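Local structure of prolyl oligopeptidase (Novosphingobium capsulatum, 1YR2) at residues A[52-61]-A[629-639]. The protein probably hydrolyses oligopeptides as a serine-type endopeptidase of the S9A family, cutting on the carboxyl side of proline and, less readily, of alanine. Numbering follows the deposited sequence.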
ATOM      1  N   HIS A  52      39.336  10.273   6.029  1.00 20.43           N
ATOM      2  CA  HIS A  52      38.643   9.024   5.874  1.00 20.31           C
ATOM      3  C   HIS A  52      39.276   8.342   4.664  1.00 19.67           C
ATOM      4  O   HIS A  52      39.214   8.845   3.564  1.00 18.70           O
ATOM      5  CB  HIS A  52      37.122   9.234   5.707  1.00 20.76           C
ATOM      6  CG  HIS A  52      36.435   9.817   6.915  1.00 22.43           C
ATOM      7  ND1 HIS A  52      36.072   9.057   8.004  1.00 26.22           N
ATOM      8  CD2 HIS A  52      36.016  11.074   7.192  1.00 24.71           C
ATOM      9  CE1 HIS A  52      35.499   9.821   8.914  1.00 25.15           C
ATOM     10  NE2 HIS A  52      35.441  11.050   8.442  1.00 26.43           N
ATOM     11  N   PHE A  53      39.957   7.225   4.890  1.00 20.60           N
ATOM     12  CA  PHE A  53      40.506   6.395   3.820  1.00 20.52           C
ATOM     13  C   PHE A  53      41.397   7.147   2.844  1.00 20.95           C
ATOM     14  O   PHE A  53      41.312   6.924   1.630  1.00 20.71           O
ATOM     15  CB  PHE A  53      39.341   5.716   3.103  1.00 20.89           C
ATOM     16  CG  PHE A  53      38.469   4.888   4.026  1.00 21.13           C
ATOM     17  CD1 PHE A  53      38.988   3.756   4.650  1.00 21.92           C
ATOM     18  CD2 PHE A  53      37.151   5.253   4.289  1.00 22.55           C
ATOM     19  CE1 PHE A  53      38.200   2.986   5.508  1.00 24.06           C
ATOM     20  CE2 PHE A  53      36.355   4.482   5.139  1.00 24.15           C
ATOM     21  CZ  PHE A  53      36.885   3.345   5.754  1.00 23.73           C
ATOM     22  N   GLY A  54      42.228   8.052   3.383  1.00 21.19           N
ATOM     23  CA  GLY A  54      43.137   8.876   2.582  1.00 21.67           C
ATOM     24  C   GLY A  54      42.520  10.123   1.949  1.00 21.88           C
ATOM     25  O   GLY A  54      43.183  10.866   1.187  1.00 20.49           O
ATOM     26  N   GLU A  55      41.242  10.341   2.233  1.00 21.28           N
ATOM     27  CA  GLU A  55      40.497  11.462   1.698  1.00 21.99           C
ATOM     28  C   GLU A  55      40.155  12.470   2.823  1.00 20.60           C
ATOM     29  O   GLU A  55      40.102  12.112   3.992  1.00 19.77           O
ATOM     30  CB  GLU A  55      39.217  10.936   1.010  1.00 22.89           C
ATOM     31  CG  GLU A  55      39.479  10.279  -0.352  1.00 28.47           C
ATOM     32  CD  GLU A  55      38.230  10.189  -1.255  1.00 36.61           C
ATOM     33  OE1 GLU A  55      37.341  11.110  -1.270  1.00 41.08           O
ATOM     34  OE2 GLU A  55      38.122   9.165  -1.983  1.00 43.88           O
ATOM     35  N   LYS A  56      39.946  13.733   2.476  1.00 19.36           N
ATOM     36  CA  LYS A  56      39.471  14.711   3.423  1.00 18.66           C
ATOM     37  C   LYS A  56      37.978  14.902   3.184  1.00 18.96           C
ATOM     38  O   LYS A  56      37.551  15.016   2.018  1.00 19.11           O
ATOM     39  CB  LYS A  56      40.195  16.042   3.260  1.00 19.01           C
ATOM     40  CG  LYS A  56      41.707  15.971   3.206  1.00 21.04           C
ATOM     41  CD  LYS A  56      42.287  15.543   4.520  1.00 25.19           C
ATOM     42  CE  LYS A  56      43.769  15.959   4.695  1.00 25.20           C
ATOM     43  NZ  LYS A  56      44.077  16.069   6.160  1.00 26.59           N
ATOM     44  N   VAL A  57      37.209  14.953   4.276  1.00 17.25           N
ATOM     45  CA  VAL A  57      35.763  15.171   4.274  1.00 16.33           C
ATOM     46  C   VAL A  57      35.430  16.335   5.168  1.00 16.24           C
ATOM     47  O   VAL A  57      35.676  16.277   6.363  1.00 14.83           O
ATOM     48  CB  VAL A  57      35.018  13.990   4.853  1.00 17.86           C
ATOM     49  CG1 VAL A  57      33.482  14.247   4.851  1.00 19.32           C
ATOM     50  CG2 VAL A  57      35.349  12.773   4.091  1.00 20.30           C
ATOM     51  N   SER A  58      34.865  17.389   4.591  1.00 14.60           N
ATOM     52  CA  SER A  58      34.402  18.523   5.346  1.00 14.12           C
ATOM     53  C   SER A  58      32.955  18.342   5.804  1.00 14.37           C
ATOM     54  O   SER A  58      32.081  17.888   5.030  1.00 14.13           O
ATOM     55  CB  SER A  58      34.532  19.770   4.478  1.00 13.67           C
ATOM     56  OG  SER A  58      34.081  20.920   5.190  1.00 13.39           O
ATOM     57  N   ASP A  59      32.682  18.742   7.052  1.00 14.27           N
ATOM     58  CA  ASP A  59      31.348  18.622   7.645  1.00 14.70           C
ATOM     59  C   ASP A  59      31.126  19.794   8.575  1.00 14.43           C
ATOM     60  O   ASP A  59      31.140  19.656   9.794  1.00 17.02           O
ATOM     61  CB  ASP A  59      31.238  17.263   8.355  1.00 13.80           C
ATOM     62  CG  ASP A  59      29.827  16.892   8.757  1.00 16.17           C
ATOM     63  OD1 ASP A  59      28.897  17.710   8.593  1.00 15.44           O
ATOM     64  OD2 ASP A  59      29.569  15.749   9.225  1.00 14.73           O
ATOM     65  N   PRO A  60      30.966  20.975   8.005  1.00 15.34           N
ATOM     66  CA  PRO A  60      30.865  22.204   8.797  1.00 15.69           C
ATOM     67  C   PRO A  60      29.572  22.412   9.568  1.00 15.74           C
ATOM     68  O   PRO A  60      29.516  23.352  10.386  1.00 14.68           O
ATOM     69  CB  PRO A  60      31.029  23.320   7.770  1.00 16.45           C
ATOM     70  CG  PRO A  60      30.962  22.684   6.435  1.00 16.49           C
ATOM     71  CD  PRO A  60      30.939  21.224   6.555  1.00 15.73           C
ATOM     72  N   TRP A  61      28.571  21.592   9.297  1.00 14.63           N
ATOM     73  CA  TRP A  61      27.246  21.742   9.917  1.00 14.91           C
ATOM     74  C   TRP A  61      26.891  20.541  10.790  1.00 14.54           C
ATOM     75  O   TRP A  61      25.725  20.281  11.086  1.00 13.64           O
ATOM     76  CB  TRP A  61      26.185  22.032   8.859  1.00 14.75           C
ATOM     77  CG  TRP A  61      26.419  23.367   8.169  1.00 14.72           C
ATOM     78  CD1 TRP A  61      26.220  24.596   8.694  1.00 13.86           C
ATOM     79  CD2 TRP A  61      26.942  23.569   6.850  1.00 12.71           C
ATOM     80  NE1 TRP A  61      26.548  25.567   7.772  1.00 14.74           N
ATOM     81  CE2 TRP A  61      27.008  24.955   6.633  1.00 14.46           C
ATOM     82  CE3 TRP A  61      27.386  22.716   5.850  1.00 11.18           C
ATOM     83  CZ2 TRP A  61      27.484  25.511   5.439  1.00 15.34           C
ATOM     84  CZ3 TRP A  61      27.816  23.246   4.673  1.00 15.26           C
ATOM     85  CH2 TRP A  61      27.879  24.658   4.476  1.00 13.47           C
ATOM     86  N   TRP A 629      32.395   2.817   1.671  1.00 12.29           N
ATOM     87  CA  TRP A 629      32.526   4.246   1.896  1.00 12.49           C
ATOM     88  C   TRP A 629      32.743   4.997   0.564  1.00 13.48           C
ATOM     89  O   TRP A 629      32.121   6.049   0.344  1.00 13.61           O
ATOM     90  CB  TRP A 629      33.637   4.547   2.920  1.00 13.09           C
ATOM     91  CG  TRP A 629      33.732   6.013   3.280  1.00 12.87           C
ATOM     92  CD1 TRP A 629      33.196   6.617   4.365  1.00 15.50           C
ATOM     93  CD2 TRP A 629      34.423   7.031   2.559  1.00 13.72           C
ATOM     94  NE1 TRP A 629      33.489   7.956   4.357  1.00 14.96           N
ATOM     95  CE2 TRP A 629      34.246   8.240   3.257  1.00 13.39           C
ATOM     96  CE3 TRP A 629      35.174   7.047   1.385  1.00 13.09           C
ATOM     97  CZ2 TRP A 629      34.790   9.448   2.823  1.00 13.27           C
ATOM     98  CZ3 TRP A 629      35.702   8.270   0.930  1.00 15.45           C
ATOM     99  CH2 TRP A 629      35.493   9.456   1.657  1.00 16.12           C
ATOM    100  N   ARG A 630      33.575   4.472  -0.324  1.00 12.79           N
ATOM    101  CA  ARG A 630      33.863   5.159  -1.578  1.00 14.27           C
ATOM    102  C   ARG A 630      32.632   5.192  -2.466  1.00 14.31           C
ATOM    103  O   ARG A 630      32.375   6.199  -3.141  1.00 15.24           O
ATOM    104  CB  ARG A 630      35.017   4.513  -2.340  1.00 13.93           C
ATOM    105  CG  ARG A 630      36.367   4.741  -1.695  1.00 15.88           C
ATOM    106  CD  ARG A 630      37.519   4.309  -2.615  1.00 17.87           C
ATOM    107  NE  ARG A 630      38.740   4.156  -1.847  1.00 20.57           N
ATOM    108  CZ  ARG A 630      39.470   5.152  -1.338  1.00 23.70           C
ATOM    109  NH1 ARG A 630      39.159   6.425  -1.516  1.00 25.18           N
ATOM    110  NH2 ARG A 630      40.554   4.848  -0.648  1.00 26.27           N
ATOM    111  N   VAL A 631      31.870   4.104  -2.456  1.00 13.35           N
ATOM    112  CA  VAL A 631      30.610   4.056  -3.209  1.00 13.42           C
ATOM    113  C   VAL A 631      29.658   5.139  -2.648  1.00 12.43           C
ATOM    114  O   VAL A 631      29.048   5.899  -3.428  1.00 13.00           O
ATOM    115  CB  VAL A 631      29.984   2.661  -3.095  1.00 13.73           C
ATOM    116  CG1 VAL A 631      28.465   2.650  -3.434  1.00 16.12           C
ATOM    117  CG2 VAL A 631      30.722   1.711  -3.941  1.00 15.86           C
ATOM    118  N   LEU A 632      29.554   5.234  -1.319  1.00 12.63           N
ATOM    119  CA  LEU A 632      28.623   6.183  -0.674  1.00 12.43           C
ATOM    120  C   LEU A 632      29.047   7.642  -0.927  1.00 12.80           C
ATOM    121  O   LEU A 632      28.197   8.513  -1.153  1.00 11.95           O
ATOM    122  CB  LEU A 632      28.500   5.954   0.856  1.00 11.43           C
ATOM    123  CG  LEU A 632      27.782   4.673   1.293  1.00 12.43           C
ATOM    124  CD1 LEU A 632      28.173   4.294   2.692  1.00 12.13           C
ATOM    125  CD2 LEU A 632      26.313   4.868   1.176  1.00 12.09           C
ATOM    126  N   ARG A 633      30.355   7.881  -0.877  1.00 13.01           N
ATOM    127  CA  ARG A 633      30.904   9.239  -1.044  1.00 13.13           C
ATOM    128  C   ARG A 633      30.586   9.779  -2.439  1.00 13.05           C
ATOM    129  O   ARG A 633      30.417  10.952  -2.617  1.00 12.33           O
ATOM    130  CB  ARG A 633      32.427   9.240  -0.772  1.00 14.12           C
ATOM    131  CG  ARG A 633      33.135  10.527  -1.043  1.00 14.48           C
ATOM    132  CD  ARG A 633      32.616  11.619  -0.212  1.00 13.12           C
ATOM    133  NE  ARG A 633      33.274  12.907  -0.453  1.00 14.85           N
ATOM    134  CZ  ARG A 633      32.841  13.811  -1.329  1.00 16.79           C
ATOM    135  NH1 ARG A 633      31.816  13.555  -2.127  1.00 15.65           N
ATOM    136  NH2 ARG A 633      33.468  14.991  -1.442  1.00 19.18           N
ATOM    137  N   ARG A 634      30.470   8.918  -3.426  1.00 13.29           N
ATOM    138  CA  ARG A 634      30.180   9.354  -4.791  1.00 14.01           C
ATOM    139  C   ARG A 634      28.785   9.936  -4.964  1.00 13.83           C
ATOM    140  O   ARG A 634      28.575  10.697  -5.879  1.00 13.15           O
ATOM    141  CB  ARG A 634      30.350   8.192  -5.787  1.00 14.46           C
ATOM    142  CG  ARG A 634      31.789   7.836  -6.029  1.00 18.62           C
ATOM    143  CD  ARG A 634      32.011   6.447  -6.647  1.00 22.60           C
ATOM    144  NE  ARG A 634      33.442   6.096  -6.617  1.00 25.68           N
ATOM    145  CZ  ARG A 634      33.959   4.880  -6.390  1.00 25.81           C
ATOM    146  NH1 ARG A 634      33.195   3.800  -6.173  1.00 25.12           N
ATOM    147  NH2 ARG A 634      35.277   4.750  -6.341  1.00 25.74           N
ATOM    148  N   TYR A 635      27.857   9.605  -4.074  1.00 13.16           N
ATOM    149  CA  TYR A 635      26.476  10.115  -4.200  1.00 14.42           C
ATOM    150  C   TYR A 635      25.821  10.761  -2.991  1.00 14.95           C
ATOM    151  O   TYR A 635      24.716  11.327  -3.117  1.00 14.77           O
ATOM    152  CB  TYR A 635      25.570   9.048  -4.795  1.00 14.25           C
ATOM    153  CG  TYR A 635      25.227   7.875  -3.897  1.00 14.71           C
ATOM    154  CD1 TYR A 635      24.277   7.992  -2.898  1.00 12.15           C
ATOM    155  CD2 TYR A 635      25.817   6.631  -4.076  1.00 12.00           C
ATOM    156  CE1 TYR A 635      23.908   6.921  -2.107  1.00 13.33           C
ATOM    157  CE2 TYR A 635      25.474   5.530  -3.255  1.00 11.84           C
ATOM    158  CZ  TYR A 635      24.515   5.689  -2.272  1.00 10.10           C
ATOM    159  OH  TYR A 635      24.105   4.644  -1.444  1.00 12.95           O
ATOM    160  N   SER A 636      26.463  10.722  -1.823  1.00 14.86           N
ATOM    161  CA  SER A 636      25.916  11.349  -0.612  1.00 14.67           C
ATOM    162  C   SER A 636      25.491  12.780  -0.923  1.00 14.15           C
ATOM    163  O   SER A 636      26.357  13.593  -1.206  1.00 14.04           O
ATOM    164  CB  SER A 636      26.991  11.375   0.457  1.00 15.42           C
ATOM    165  OG  SER A 636      26.558  12.039   1.630  1.00 14.74           O
ATOM    166  N   PRO A 637      24.188  13.091  -0.956  1.00 13.69           N
ATOM    167  CA  PRO A 637      23.751  14.435  -1.396  1.00 13.05           C
ATOM    168  C   PRO A 637      24.451  15.610  -0.657  1.00 12.93           C
ATOM    169  O   PRO A 637      24.826  16.566  -1.313  1.00 13.06           O
ATOM    170  CB  PRO A 637      22.248  14.421  -1.176  1.00 13.39           C
ATOM    171  CG  PRO A 637      21.907  12.985  -1.271  1.00 14.14           C
ATOM    172  CD  PRO A 637      23.069  12.190  -0.679  1.00 12.95           C
ATOM    173  N   TYR A 638      24.681  15.490   0.636  1.00 12.47           N
ATOM    174  CA  TYR A 638      25.274  16.578   1.428  1.00 13.11           C
ATOM    175  C   TYR A 638      26.702  16.870   0.998  1.00 12.99           C
ATOM    176  O   TYR A 638      27.129  18.018   1.062  1.00 13.95           O
ATOM    177  CB  TYR A 638      25.200  16.190   2.915  1.00 13.35           C
ATOM    178  CG  TYR A 638      25.935  17.064   3.914  1.00 12.54           C
ATOM    179  CD1 TYR A 638      25.584  18.393   4.120  1.00 11.71           C
ATOM    180  CD2 TYR A 638      26.969  16.540   4.681  1.00 13.90           C
ATOM    181  CE1 TYR A 638      26.269  19.200   5.075  1.00 12.23           C
ATOM    182  CE2 TYR A 638      27.657  17.323   5.649  1.00 14.62           C
ATOM    183  CZ  TYR A 638      27.291  18.643   5.840  1.00 13.52           C
ATOM    184  OH  TYR A 638      27.954  19.382   6.800  1.00 14.85           O
ATOM    185  N   HIS A 639      27.417  15.854   0.533  1.00 13.51           N
ATOM    186  CA  HIS A 639      28.842  15.973   0.203  1.00 13.45           C
ATOM    187  C   HIS A 639      29.067  16.261  -1.270  1.00 13.81           C
ATOM    188  O   HIS A 639      30.207  16.403  -1.687  1.00 13.95           O
ATOM    189  CB  HIS A 639      29.615  14.686   0.587  1.00 13.17           C
ATOM    190  CG  HIS A 639      29.567  14.391   2.041  1.00 12.96           C
ATOM    191  ND1 HIS A 639      28.615  13.562   2.581  1.00 11.36           N
ATOM    192  CD2 HIS A 639      30.311  14.850   3.074  1.00 15.98           C
ATOM    193  CE1 HIS A 639      28.780  13.517   3.896  1.00 12.46           C
ATOM    194  NE2 HIS A 639      29.795  14.301   4.218  1.00 14.61           N
TER
HETATM  195  O   HOH W   1      36.198  13.055   0.179  1.00 37.60           O
HETATM  196  O   HOH W   2      29.576  14.066   7.261  1.00 23.70           O
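D59 OD1 is gripped by two groups: Y638 OH donates to it over 2.6 Å, and K668 of helix 664-675 forms a salt bridge with it. The phenol comes in on the anti side, 28° out of the carboxylate plane. This illustrates how an N-terminal segment can be fastened onto a catalytic domain, for a β-hairpin (strands 49-52 and 55-58, type I' turn H52 to E55) here lies along the α/β-hydrolase fold, against helix 626-633 and the 3-10 turn 637-639. With its CG anti to the backbone N (chi1 -175°), W629 lays its indole against the hairpin. F53 CD2 sits over one face, R633 CB over the other; H52 CB packs 3.7 Å from CZ2, and V57 CG2 meets the edge 3.6 Å from CZ2. A serine in place of W629 would probably open a gap beneath the turn, leaving the F53 ring and V57 CG2 without the indole they pack on. Beyond the indole edge at E55 the contacts turn polar: E55 OE2 forms a salt bridge with R630 NH1 (3.0 Å), while R630 NH2, also paired with E626, donates to F53 O. A water donates to E55 OE1 (2.7 Å) and K56 O and accepts from R633 NE at 3.0 Å.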